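Local coordinates for protein Two-component system sensor histidine kinase (Bacteroides thetaiotaomicron, PDB 3OTT) that probably senses saccharides through this extracellular part of a membrane receptor whose kinase is thought to transfer phosphate from ATP to a protein histidine, at residues Ser315-Thr320 and Ile346-Pro351; Asp322-Tyr327 and Ala358-Met363; Lys334-Phe339 and Tyr397-Arg402. All blocks are in the same frame, centred on the assembly; numbering follows the deposited sequence.

Contact 1. Residues Ser315-Thr320 and Ile346-Pro351; sequences SQITGT and IRFTDP. With TBR (hexatantalum dodecabromide), chain D.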
loop_
_atom_site.group_PDB
_atom_site.type_symbol
_atom_site.label_atom_id
_atom_site.label_comp_id
_atom_site.label_asym_id
_atom_site.label_seq_id
_atom_site.Cartn_x
_atom_site.Cartn_y
_atom_site.Cartn_z
ATOM N N SER B 315 -2.519 7.141 -3.150
ATOM C CA SER B 315 -2.975 5.811 -2.859
ATOM C C SER B 315 -4.494 5.739 -2.939
ATOM O O SER B 315 -5.025 4.673 -3.099
ATOM C CB SER B 315 -2.507 5.322 -1.471
ATOM O OG SER B 315 -2.904 6.214 -0.448
ATOM N N GLN B 316 -5.169 6.874 -2.799
ATOM C CA GLN B 316 -6.623 6.912 -2.905
ATOM C C GLN B 316 -7.064 6.697 -4.376
ATOM O O GLN B 316 -8.190 6.341 -4.627
ATOM C CB GLN B 316 -7.205 8.222 -2.308
ATOM C CG GLN B 316 -8.769 8.251 -2.204
ATOM C CD GLN B 316 -9.322 9.578 -1.710
ATOM O OE1 GLN B 316 -8.859 10.138 -0.710
ATOM N NE2 GLN B 316 -10.317 10.085 -2.401
ATOM N N ILE B 317 -6.145 6.885 -5.321
ATOM C CA ILE B 317 -6.404 6.732 -6.761
ATOM C C ILE B 317 -6.371 5.363 -7.536
ATOM O O ILE B 317 -7.445 4.896 -7.861
ATOM C CB ILE B 317 -5.658 7.834 -7.560
ATOM C CG1 ILE B 317 -6.112 9.230 -7.111
ATOM C CG2 ILE B 317 -5.794 7.637 -9.052
ATOM C CD1 ILE B 317 -7.661 9.558 -7.185
ATOM N N THR B 318 -5.307 4.631 -7.879
ATOM C CA THR B 318 -4.162 3.984 -7.203
ATOM C C THR B 318 -4.427 2.706 -6.380
ATOM O O THR B 318 -4.426 1.631 -6.961
ATOM C CB THR B 318 -2.941 4.862 -6.857
ATOM O OG1 THR B 318 -2.247 5.185 -8.082
ATOM C CG2 THR B 318 -1.969 4.149 -6.021
ATOM N N GLY B 319 -4.633 2.795 -5.067
ATOM C CA GLY B 319 -4.609 1.597 -4.228
ATOM C C GLY B 319 -3.225 1.002 -3.946
ATOM O O GLY B 319 -3.137 -0.159 -3.534
ATOM N N THR B 320 -2.163 1.805 -4.116
ATOM C CA THR B 320 -0.753 1.398 -3.944
ATOM C C THR B 320 -0.018 2.454 -3.143
ATOM O O THR B 320 -0.444 3.589 -3.105
ATOM C CB THR B 320 -0.031 1.352 -5.316
ATOM O OG1 THR B 320 -0.774 0.520 -6.218
ATOM C CG2 THR B 320 1.390 0.819 -5.183
ATOM N N ILE B 346 -0.118 8.817 -14.518
ATOM C CA ILE B 346 -1.290 8.112 -14.080
ATOM C C ILE B 346 -2.523 8.621 -14.837
ATOM O O ILE B 346 -2.786 9.843 -14.819
ATOM C CB ILE B 346 -1.483 8.252 -12.577
ATOM C CG1 ILE B 346 -0.194 7.880 -11.826
ATOM C CG2 ILE B 346 -2.681 7.397 -12.076
ATOM C CD1 ILE B 346 -0.227 8.297 -10.357
ATOM N N ARG B 347 -3.228 7.677 -15.495
ATOM C CA ARG B 347 -4.532 7.913 -16.094
ATOM C C ARG B 347 -5.670 7.390 -15.217
ATOM O O ARG B 347 -5.641 6.235 -14.777
ATOM C CB ARG B 347 -4.678 7.136 -17.399
ATOM C CG ARG B 347 -5.696 7.686 -18.340
ATOM C CD ARG B 347 -5.906 6.688 -19.443
ATOM N NE ARG B 347 -6.898 5.704 -19.039
ATOM C CZ ARG B 347 -7.499 4.852 -19.866
ATOM N NH1 ARG B 347 -7.198 4.857 -21.155
ATOM N NH2 ARG B 347 -8.431 4.024 -19.399
ATOM N N PHE B 348 -6.698 8.211 -15.025
ATOM C CA PHE B 348 -7.791 7.817 -14.150
ATOM C C PHE B 348 -9.011 8.678 -14.469
ATOM O O PHE B 348 -8.868 9.710 -15.124
ATOM C CB PHE B 348 -7.345 7.892 -12.655
ATOM C CG PHE B 348 -7.030 9.273 -12.165
ATOM C CD1 PHE B 348 -5.807 9.889 -12.481
ATOM C CD2 PHE B 348 -7.947 9.965 -11.359
ATOM C CE1 PHE B 348 -5.505 11.217 -11.998
ATOM C CE2 PHE B 348 -7.661 11.270 -10.886
ATOM C CZ PHE B 348 -6.429 11.915 -11.235
ATOM N N THR B 349 -10.196 8.271 -14.063
ATOM C CA THR B 349 -11.405 8.989 -14.449
ATOM C C THR B 349 -12.140 9.742 -13.329
ATOM O O THR B 349 -12.931 10.659 -13.591
ATOM C CB THR B 349 -12.433 8.055 -15.090
ATOM O OG1 THR B 349 -12.800 7.060 -14.125
ATOM C CG2 THR B 349 -11.846 7.384 -16.357
ATOM N N ASP B 350 -11.933 9.385 -12.079
ATOM C CA ASP B 350 -12.566 10.243 -11.068
ATOM C C ASP B 350 -11.589 10.647 -9.962
ATOM O O ASP B 350 -10.875 9.798 -9.440
ATOM C CB ASP B 350 -13.888 9.648 -10.505
ATOM C CG ASP B 350 -13.651 8.639 -9.374
ATOM O OD1 ASP B 350 -14.043 8.970 -8.220
ATOM O OD2 ASP B 350 -13.079 7.529 -9.634
ATOM N N PRO B 351 -11.546 11.952 -9.638
ATOM C CA PRO B 351 -10.653 12.538 -8.655
ATOM C C PRO B 351 -10.795 11.931 -7.255
ATOM O O PRO B 351 -9.944 12.162 -6.398
ATOM C CB PRO B 351 -11.078 14.010 -8.644
ATOM C CG PRO B 351 -12.555 13.943 -9.133
ATOM C CD PRO B 351 -12.381 12.982 -10.265
HETATM TA TA1 TBR D . -13.223 8.159 2.020
HETATM TA TA2 TBR D . -15.814 8.773 2.680
HETATM TA TA3 TBR D . -14.905 9.170 0.003
HETATM TA TA4 TBR D . -16.764 7.137 0.636
HETATM TA TA5 TBR D . -14.118 6.508 -0.019
HETATM TA TA6 TBR D . -14.980 6.188 2.607
HETATM BR BR1 TBR D . -13.730 9.902 3.883
HETATM BR BR2 TBR D . -12.484 10.146 0.506
HETATM BR BR3 TBR D . -11.589 6.837 0.533
HETATM BR BR4 TBR D . -12.607 6.270 3.676
HETATM BR BR5 TBR D . -16.038 11.042 1.448
HETATM BR BR6 TBR D . -13.840 8.091 -2.101
HETATM BR BR7 TBR D . -16.142 5.417 -1.237
HETATM BR BR8 TBR D . -17.273 5.042 2.077
HETATM BR BR9 TBR D . -18.362 8.483 2.190
HETATM BR BRA TBR D . -17.173 8.886 -1.281
HETATM BR BRB TBR D . -13.947 4.235 1.232
HETATM BR BRC TBR D . -16.049 7.254 4.737
#
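On one blade of a beta-propeller, a four-stranded antiparallel sheet, Ile317 of the weakly bonded helix 315-318 packs on Phe348 at the end of strand 344-348. Ile317 does most of the touching. CG2, anti to the backbone N, sits over one face of the Phe348 ring, 4.1 Å from its centroid and 24° off the ring normal, a CH-pi contact displaced toward the rim; the same methyl reaches CG2 of Ile346 at 4.3 Å. The other branch carries Ile317 CD1 to the turn after the strand, 3.6 Å from Pro351 O. One backbone bond, Gly319 N to Ser315 O at 2.7 Å, marks the helical turn; Gly319 follows with a positive phi that suits glycine.

Gln316 runs outward, extended beyond CG (chi2 -176°), to the hexatantalum dodecabromide cluster, where its NE2 comes within 3.6 Å of BR2. The same NE2 bonds to Ala352 O, which ties the helix to the turn. With an alanine here, Ala352 O would probably lose its side-chain donor and the cluster its amide neighbour.

Beside strand 344-348 in the sheet, strand 337-341 brings Phe339 edge-to-face to the Phe348 ring, and Tyr337 meets it with planes at about 20°; on the other flank Arg347 bonds through its backbone to Ile359 of strand 359-361, while Thr318 touches Trp360.

Contact 2. Residues Asp322-Tyr327 and Ala358-Met363; sequences DGNQFY and AIWYRM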
loop_
_atom_site.group_PDB
_atom_site.type_symbol
_atom_site.label_atom_id
_atom_site.label_comp_id
_atom_site.label_asym_id
_atom_site.label_seq_id
_atom_site.Cartn_x
_atom_site.Cartn_y
_atom_site.Cartn_z
ATOM N N ASP B 322 3.095 3.543 -3.880
ATOM C CA ASP B 322 4.115 4.231 -4.740
ATOM C C ASP B 322 3.992 5.755 -4.716
ATOM O O ASP B 322 2.897 6.295 -4.720
ATOM C CB ASP B 322 4.013 3.776 -6.201
ATOM C CG ASP B 322 4.510 2.338 -6.419
ATOM O OD1 ASP B 322 5.615 2.002 -5.964
ATOM O OD2 ASP B 322 3.810 1.531 -7.069
ATOM N N GLY B 323 5.117 6.439 -4.724
ATOM C CA GLY B 323 5.128 7.866 -4.705
ATOM C C GLY B 323 5.136 8.482 -6.097
ATOM O O GLY B 323 5.380 7.791 -7.059
ATOM N N ASN B 324 4.816 9.778 -6.177
ATOM C CA ASN B 324 5.007 10.541 -7.349
ATOM C C ASN B 324 5.057 11.961 -6.939
ATOM O O ASN B 324 4.311 12.339 -6.074
ATOM C CB ASN B 324 3.849 10.358 -8.335
ATOM C CG ASN B 324 4.261 10.664 -9.763
ATOM O OD1 ASN B 324 5.232 11.356 -10.002
ATOM N ND2 ASN B 324 3.569 10.079 -10.708
ATOM N N GLN B 325 5.925 12.765 -7.536
ATOM C CA GLN B 325 5.833 14.220 -7.419
ATOM C C GLN B 325 5.222 14.795 -8.720
ATOM O O GLN B 325 5.797 14.661 -9.808
ATOM C CB GLN B 325 7.216 14.823 -7.203
ATOM C CG GLN B 325 7.199 16.380 -7.079
ATOM C CD GLN B 325 6.836 16.805 -5.687
ATOM O OE1 GLN B 325 7.233 16.159 -4.720
ATOM N NE2 GLN B 325 6.072 17.899 -5.570
ATOM N N PHE B 326 4.083 15.463 -8.604
ATOM C CA PHE B 326 3.311 15.855 -9.780
ATOM C C PHE B 326 3.753 17.149 -10.392
ATOM O O PHE B 326 3.766 18.184 -9.688
ATOM C CB PHE B 326 1.797 15.901 -9.452
ATOM C CG PHE B 326 1.208 14.550 -9.122
ATOM C CD1 PHE B 326 0.769 14.276 -7.853
ATOM C CD2 PHE B 326 1.100 13.561 -10.093
ATOM C CE1 PHE B 326 0.233 13.030 -7.559
ATOM C CE2 PHE B 326 0.574 12.298 -9.799
ATOM C CZ PHE B 326 0.142 12.043 -8.551
ATOM N N TYR B 327 4.163 17.086 -11.673
ATOM C CA TYR B 327 4.620 18.250 -12.429
ATOM C C TYR B 327 3.689 18.680 -13.583
ATOM O O TYR B 327 3.754 19.821 -14.056
ATOM C CB TYR B 327 6.082 18.103 -12.925
ATOM C CG TYR B 327 7.096 17.999 -11.775
ATOM C CD1 TYR B 327 7.366 19.100 -10.926
ATOM C CD2 TYR B 327 7.772 16.821 -11.530
ATOM C CE1 TYR B 327 8.322 19.011 -9.870
ATOM C CE2 TYR B 327 8.709 16.710 -10.462
ATOM C CZ TYR B 327 8.992 17.817 -9.668
ATOM O OH TYR B 327 9.912 17.677 -8.632
ATOM N N ALA B 358 -7.399 3.270 -12.274
ATOM C CA ALA B 358 -6.183 4.021 -12.583
ATOM C C ALA B 358 -5.270 3.139 -13.403
ATOM O O ALA B 358 -5.172 1.936 -13.176
ATOM C CB ALA B 358 -5.504 4.428 -11.308
ATOM N N ILE B 359 -4.606 3.734 -14.369
ATOM C CA ILE B 359 -3.501 3.046 -15.019
ATOM C C ILE B 359 -2.231 3.884 -14.835
ATOM O O ILE B 359 -2.231 5.095 -15.081
ATOM C CB ILE B 359 -3.793 2.841 -16.502
ATOM C CG1 ILE B 359 -5.042 1.982 -16.658
ATOM C CG2 ILE B 359 -2.623 2.185 -17.222
ATOM C CD1 ILE B 359 -5.546 2.003 -18.090
ATOM N N TRP B 360 -1.141 3.235 -14.440
ATOM C CA TRP B 360 0.037 3.959 -14.069
ATOM C C TRP B 360 1.158 3.507 -14.990
ATOM O O TRP B 360 1.624 2.352 -14.859
ATOM C CB TRP B 360 0.408 3.674 -12.615
ATOM C CG TRP B 360 1.452 4.626 -12.055
ATOM C CD1 TRP B 360 2.384 5.351 -12.753
ATOM C CD2 TRP B 360 1.636 4.946 -10.672
ATOM N NE1 TRP B 360 3.128 6.113 -11.884
ATOM C CE2 TRP B 360 2.677 5.890 -10.600
ATOM C CE3 TRP B 360 0.993 4.526 -9.474
ATOM C CZ2 TRP B 360 3.118 6.418 -9.388
ATOM C CZ3 TRP B 360 1.426 5.043 -8.264
ATOM C CH2 TRP B 360 2.479 5.989 -8.225
ATOM N N TYR B 361 1.545 4.414 -15.911
ATOM C CA TYR B 361 2.568 4.163 -16.934
ATOM C C TYR B 361 3.937 4.520 -16.376
ATOM O O TYR B 361 4.146 5.657 -15.855
ATOM C CB TYR B 361 2.323 4.997 -18.186
ATOM C CG TYR B 361 1.098 4.577 -18.917
ATOM C CD1 TYR B 361 -0.175 5.118 -18.577
ATOM C CD2 TYR B 361 1.161 3.612 -19.931
ATOM C CE1 TYR B 361 -1.357 4.685 -19.230
ATOM C CE2 TYR B 361 -0.036 3.181 -20.615
ATOM C CZ TYR B 361 -1.283 3.733 -20.224
ATOM O OH TYR B 361 -2.445 3.344 -20.823
ATOM N N ARG B 362 4.841 3.540 -16.386
ATOM C CA ARG B 362 6.217 3.864 -16.008
ATOM C C ARG B 362 7.225 2.967 -16.586
ATOM O O ARG B 362 6.874 1.896 -17.120
ATOM C CB ARG B 362 6.440 3.961 -14.519
ATOM C CG ARG B 362 6.238 2.770 -13.822
ATOM C CD ARG B 362 4.980 2.974 -13.030
ATOM N NE ARG B 362 5.176 3.150 -11.594
ATOM C CZ ARG B 362 4.583 2.344 -10.713
ATOM N NH1 ARG B 362 3.811 1.351 -11.163
ATOM N NH2 ARG B 362 4.741 2.516 -9.409
ATOM N N MET B 363 8.464 3.421 -16.497
ATOM C CA MET B 363 9.553 2.654 -16.976
ATOM C C MET B 363 9.683 1.438 -16.090
ATOM O O MET B 363 9.741 1.544 -14.871
ATOM C CB MET B 363 10.842 3.508 -17.021
ATOM C CG MET B 363 12.141 2.720 -16.997
ATOM S SD MET B 363 12.618 2.030 -18.587
ATOM C CE MET B 363 11.736 0.478 -18.719
#
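The indole of Trp360 meets Asp322 and Gly323 along its edge, where the backbone oxygens of both lie in the ring plane, Gly323 O being 3.5 Å from CZ2. Over one indole face, near its centre, lies the guanidinium of Arg362, with CZ 3.9 Å above the ring plane of Trp360. That guanidinium in turn presents its edge to Asp322: NH2 reaches OD2 at 2.7 Å, a salt bridge whose hydrogen bond is weak and bent (148°), with carboxylate and guanidinium planes 79° apart. Arg362 starts with CG between the backbone N and the carbonyl carbon, and bends at chi2 and chi3 fold the chain back over the indole. The CB of Asp322 lies oblique to the indole, 3.4 Å from Trp360 CH2.

The contact spans a propeller blade from side to side, joining the approach to its first strand, 326-331, to its last, 359-361. The turn between the middle strands bridges them: Asn343 O takes the indole NE1 of Trp360, while Asn343 N and Asn343 ND2 give bonds to Asn324 OD1 and Gly323 O. The amide of Asn324 runs antiparallel beside the indole, 6° between planes, with ND2 3.9 Å from Trp360 CZ2 while bonded to Gly344 O. Farther along the two segments, Tyr327 OH bonds to Gln127 of the second subunit, and Met363 O to its Asn73.

Contact 3. Residues Lys334-Phe339 and Tyr397-Arg402; sequences KGFYWF and YDYATR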
loop_
_atom_site.group_PDB
_atom_site.type_symbol
_atom_site.label_atom_id
_atom_site.label_comp_id
_atom_site.label_asym_id
_atom_site.label_seq_id
_atom_site.Cartn_x
_atom_site.Cartn_y
_atom_site.Cartn_z
ATOM N N LYS B 334 -11.693 13.569 -23.911
ATOM C CA LYS B 334 -12.547 12.449 -23.451
ATOM C C LYS B 334 -12.828 12.360 -21.888
ATOM O O LYS B 334 -13.580 11.490 -21.445
ATOM C CB LYS B 334 -12.020 11.089 -23.900
ATOM C CG LYS B 334 -11.694 10.877 -25.374
ATOM C CD LYS B 334 -10.491 9.889 -25.503
ATOM C CE LYS B 334 -10.353 9.284 -26.906
ATOM N NZ LYS B 334 -9.966 10.313 -27.916
ATOM N N GLY B 335 -12.232 13.236 -21.078
ATOM C CA GLY B 335 -12.513 13.277 -19.658
ATOM C C GLY B 335 -11.541 12.511 -18.781
ATOM O O GLY B 335 -11.668 12.540 -17.547
ATOM N N PHE B 336 -10.540 11.875 -19.385
ATOM C CA PHE B 336 -9.513 11.193 -18.597
ATOM C C PHE B 336 -8.645 12.235 -17.905
ATOM O O PHE B 336 -8.264 13.224 -18.513
ATOM C CB PHE B 336 -8.620 10.277 -19.450
ATOM C CG PHE B 336 -9.324 9.034 -19.988
ATOM C CD1 PHE B 336 -9.558 7.936 -19.164
ATOM C CD2 PHE B 336 -9.741 8.969 -21.334
ATOM C CE1 PHE B 336 -10.216 6.764 -19.667
ATOM C CE2 PHE B 336 -10.380 7.808 -21.854
ATOM C CZ PHE B 336 -10.621 6.716 -21.017
ATOM N N TYR B 337 -8.296 11.984 -16.652
ATOM C CA TYR B 337 -7.308 12.816 -16.004
ATOM C C TYR B 337 -5.960 12.198 -16.238
ATOM O O TYR B 337 -5.860 10.987 -16.287
ATOM C CB TYR B 337 -7.582 12.891 -14.501
ATOM C CG TYR B 337 -8.882 13.562 -14.181
ATOM C CD1 TYR B 337 -10.090 12.858 -14.168
ATOM C CD2 TYR B 337 -8.901 14.921 -13.862
ATOM C CE1 TYR B 337 -11.299 13.525 -13.835
ATOM C CE2 TYR B 337 -10.052 15.564 -13.551
ATOM C CZ TYR B 337 -11.245 14.885 -13.535
ATOM O OH TYR B 337 -12.365 15.617 -13.205
ATOM N N TRP B 338 -4.933 13.042 -16.395
ATOM C CA TRP B 338 -3.581 12.600 -16.621
ATOM C C TRP B 338 -2.671 13.427 -15.719
ATOM O O TRP B 338 -2.415 14.612 -16.000
ATOM C CB TRP B 338 -3.168 12.852 -18.056
ATOM C CG TRP B 338 -3.861 12.032 -19.098
ATOM C CD1 TRP B 338 -4.949 12.391 -19.858
ATOM C CD2 TRP B 338 -3.462 10.744 -19.555
ATOM N NE1 TRP B 338 -5.275 11.378 -20.732
ATOM C CE2 TRP B 338 -4.380 10.353 -20.561
ATOM C CE3 TRP B 338 -2.447 9.857 -19.177
ATOM C CZ2 TRP B 338 -4.251 9.147 -21.249
ATOM C CZ3 TRP B 338 -2.348 8.680 -19.815
ATOM C CH2 TRP B 338 -3.230 8.333 -20.867
ATOM N N PHE B 339 -2.206 12.774 -14.650
ATOM C CA PHE B 339 -1.425 13.399 -13.610
ATOM C C PHE B 339 -0.073 12.669 -13.603
ATOM O O PHE B 339 0.010 11.455 -13.299
ATOM C CB PHE B 339 -2.117 13.178 -12.288
ATOM C CG PHE B 339 -3.263 14.123 -12.023
ATOM C CD1 PHE B 339 -3.925 14.770 -13.066
ATOM C CD2 PHE B 339 -3.691 14.341 -10.707
ATOM C CE1 PHE B 339 -4.960 15.637 -12.808
ATOM C CE2 PHE B 339 -4.736 15.201 -10.438
ATOM C CZ PHE B 339 -5.379 15.864 -11.524
ATOM N N TYR B 397 -0.215 8.911 -27.294
ATOM C CA TYR B 397 -1.064 7.839 -26.768
ATOM C C TYR B 397 -1.924 7.212 -27.836
ATOM O O TYR B 397 -2.504 7.923 -28.637
ATOM C CB TYR B 397 -2.007 8.341 -25.704
ATOM C CG TYR B 397 -2.609 7.272 -24.803
ATOM C CD1 TYR B 397 -1.781 6.369 -24.065
ATOM C CD2 TYR B 397 -4.002 7.197 -24.621
ATOM C CE1 TYR B 397 -2.332 5.455 -23.207
ATOM C CE2 TYR B 397 -4.557 6.285 -23.768
ATOM C CZ TYR B 397 -3.732 5.402 -23.063
ATOM O OH TYR B 397 -4.308 4.474 -22.202
ATOM N N ASP B 398 -2.015 5.891 -27.808
ATOM C CA ASP B 398 -3.033 5.161 -28.535
ATOM C C ASP B 398 -4.159 4.707 -27.572
ATOM O O ASP B 398 -4.050 3.686 -26.910
ATOM C CB ASP B 398 -2.394 3.959 -29.205
ATOM C CG ASP B 398 -3.306 3.307 -30.228
ATOM O OD1 ASP B 398 -4.535 3.137 -29.952
ATOM O OD2 ASP B 398 -2.759 2.943 -31.299
ATOM N N TYR B 399 -5.233 5.481 -27.477
ATOM C CA TYR B 399 -6.439 5.087 -26.743
ATOM C C TYR B 399 -6.970 3.670 -26.974
ATOM O O TYR B 399 -7.548 3.085 -26.081
ATOM C CB TYR B 399 -7.550 6.084 -27.067
ATOM C CG TYR B 399 -7.295 7.419 -26.426
ATOM C CD1 TYR B 399 -7.601 7.635 -25.062
ATOM C CD2 TYR B 399 -6.712 8.464 -27.159
ATOM C CE1 TYR B 399 -7.344 8.872 -24.441
ATOM C CE2 TYR B 399 -6.448 9.727 -26.542
ATOM C CZ TYR B 399 -6.778 9.894 -25.189
ATOM O OH TYR B 399 -6.534 11.086 -24.593
ATOM N N ALA B 400 -6.837 3.129 -28.172
ATOM C CA ALA B 400 -7.426 1.802 -28.428
ATOM C C ALA B 400 -6.594 0.706 -27.813
ATOM O O ALA B 400 -7.142 -0.237 -27.280
ATOM C CB ALA B 400 -7.639 1.551 -29.899
ATOM N N THR B 401 -5.269 0.841 -27.830
ATOM C CA THR B 401 -4.394 -0.195 -27.234
ATOM C C THR B 401 -3.960 0.163 -25.796
ATOM O O THR B 401 -3.399 -0.681 -25.056
ATOM C CB THR B 401 -3.118 -0.413 -28.072
ATOM O OG1 THR B 401 -2.277 0.748 -27.996
ATOM C CG2 THR B 401 -3.457 -0.752 -29.558
ATOM N N ARG B 402 -4.160 1.416 -25.429
ATOM C CA ARG B 402 -3.845 1.864 -24.081
ATOM C C ARG B 402 -2.333 1.869 -23.876
ATOM O O ARG B 402 -1.855 1.616 -22.806
ATOM C CB ARG B 402 -4.624 1.043 -23.039
ATOM C CG ARG B 402 -6.162 1.383 -23.016
ATOM C CD ARG B 402 -7.046 0.500 -22.080
ATOM N NE ARG B 402 -6.856 -0.939 -22.333
ATOM C CZ ARG B 402 -6.476 -1.852 -21.426
ATOM N NH1 ARG B 402 -6.284 -1.521 -20.150
ATOM N NH2 ARG B 402 -6.317 -3.124 -21.789
#
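Lys334 lies across one face of the Tyr399 ring: CE is 3.6 Å from the ring centroid, almost on the normal, and NZ is 4.0 Å from it, 19° off the normal, which makes a CH-pi and a cation-pi contact together. Bends at chi2 and chi4 keep the lysine chain over the ring. The opposite face of Tyr399 receives Tyr397, two residues earlier, whose CD2 stands 3.5 Å above the ring plane, over its centre. Tyr397 offers its own face to Trp338 in a T-shaped pair, with the CH2 edge of the indole pointing at the phenol, the centroids of its six-membered ring and of the phenol 4.9 Å apart and the planes at 79°. Phe336 CD2 completes this layer at 3.9 Å from Tyr399 CE1.

One step out, Asp332 holds several of these groups: its OD2 bonds both Tyr399 OH and Trp338 NE1, and its OD1 takes the backbone N of Phe336. Tyr397 OH is anchored on Tyr361 OH. Asp398 opens the turn that carries Tyr399: its OD1 accepts Ala400 N at 2.9 Å, nearly along the C-O direction (Asx turn), and Thr401 N at 3.2 Å from above the carboxylate plane, together an Asx motif. The segments belong to neighbouring four-stranded units, with strand 337-341 in one and strand 393-398 in the next.

The seam is built from aromatic faces and edges. Across it, the lysine charge is met by pi electrons, and the carboxylate of Asp332, bonded to the Tyr399 hydroxyl, would probably make that ring a somewhat richer host for the ammonium.

In the fold
Each contact has at least one segment on the blade of strands 326-331, 337-341, 344-348 and 359-361; contact 3 reaches from it to the next unit. Contacts 1 and 2, with centres about 10 Å apart, meet where Thr318 N packs on Ala358 CB at 3.4 Å and Ile346 CG1 on Trp360 CD2 at 3.6 Å. Contact 3 lies about 14 Å from each, centre to centre: Ile346 N bonds Phe339 O at 2.9 Å, and on the other side Tyr361 OH meets Arg402 O at 2.7 Å, carrying the blade's last strand over to the next unit. Among the three contacts, contact 1 alone holds a residue of the tantalum cluster pocket, Gln316.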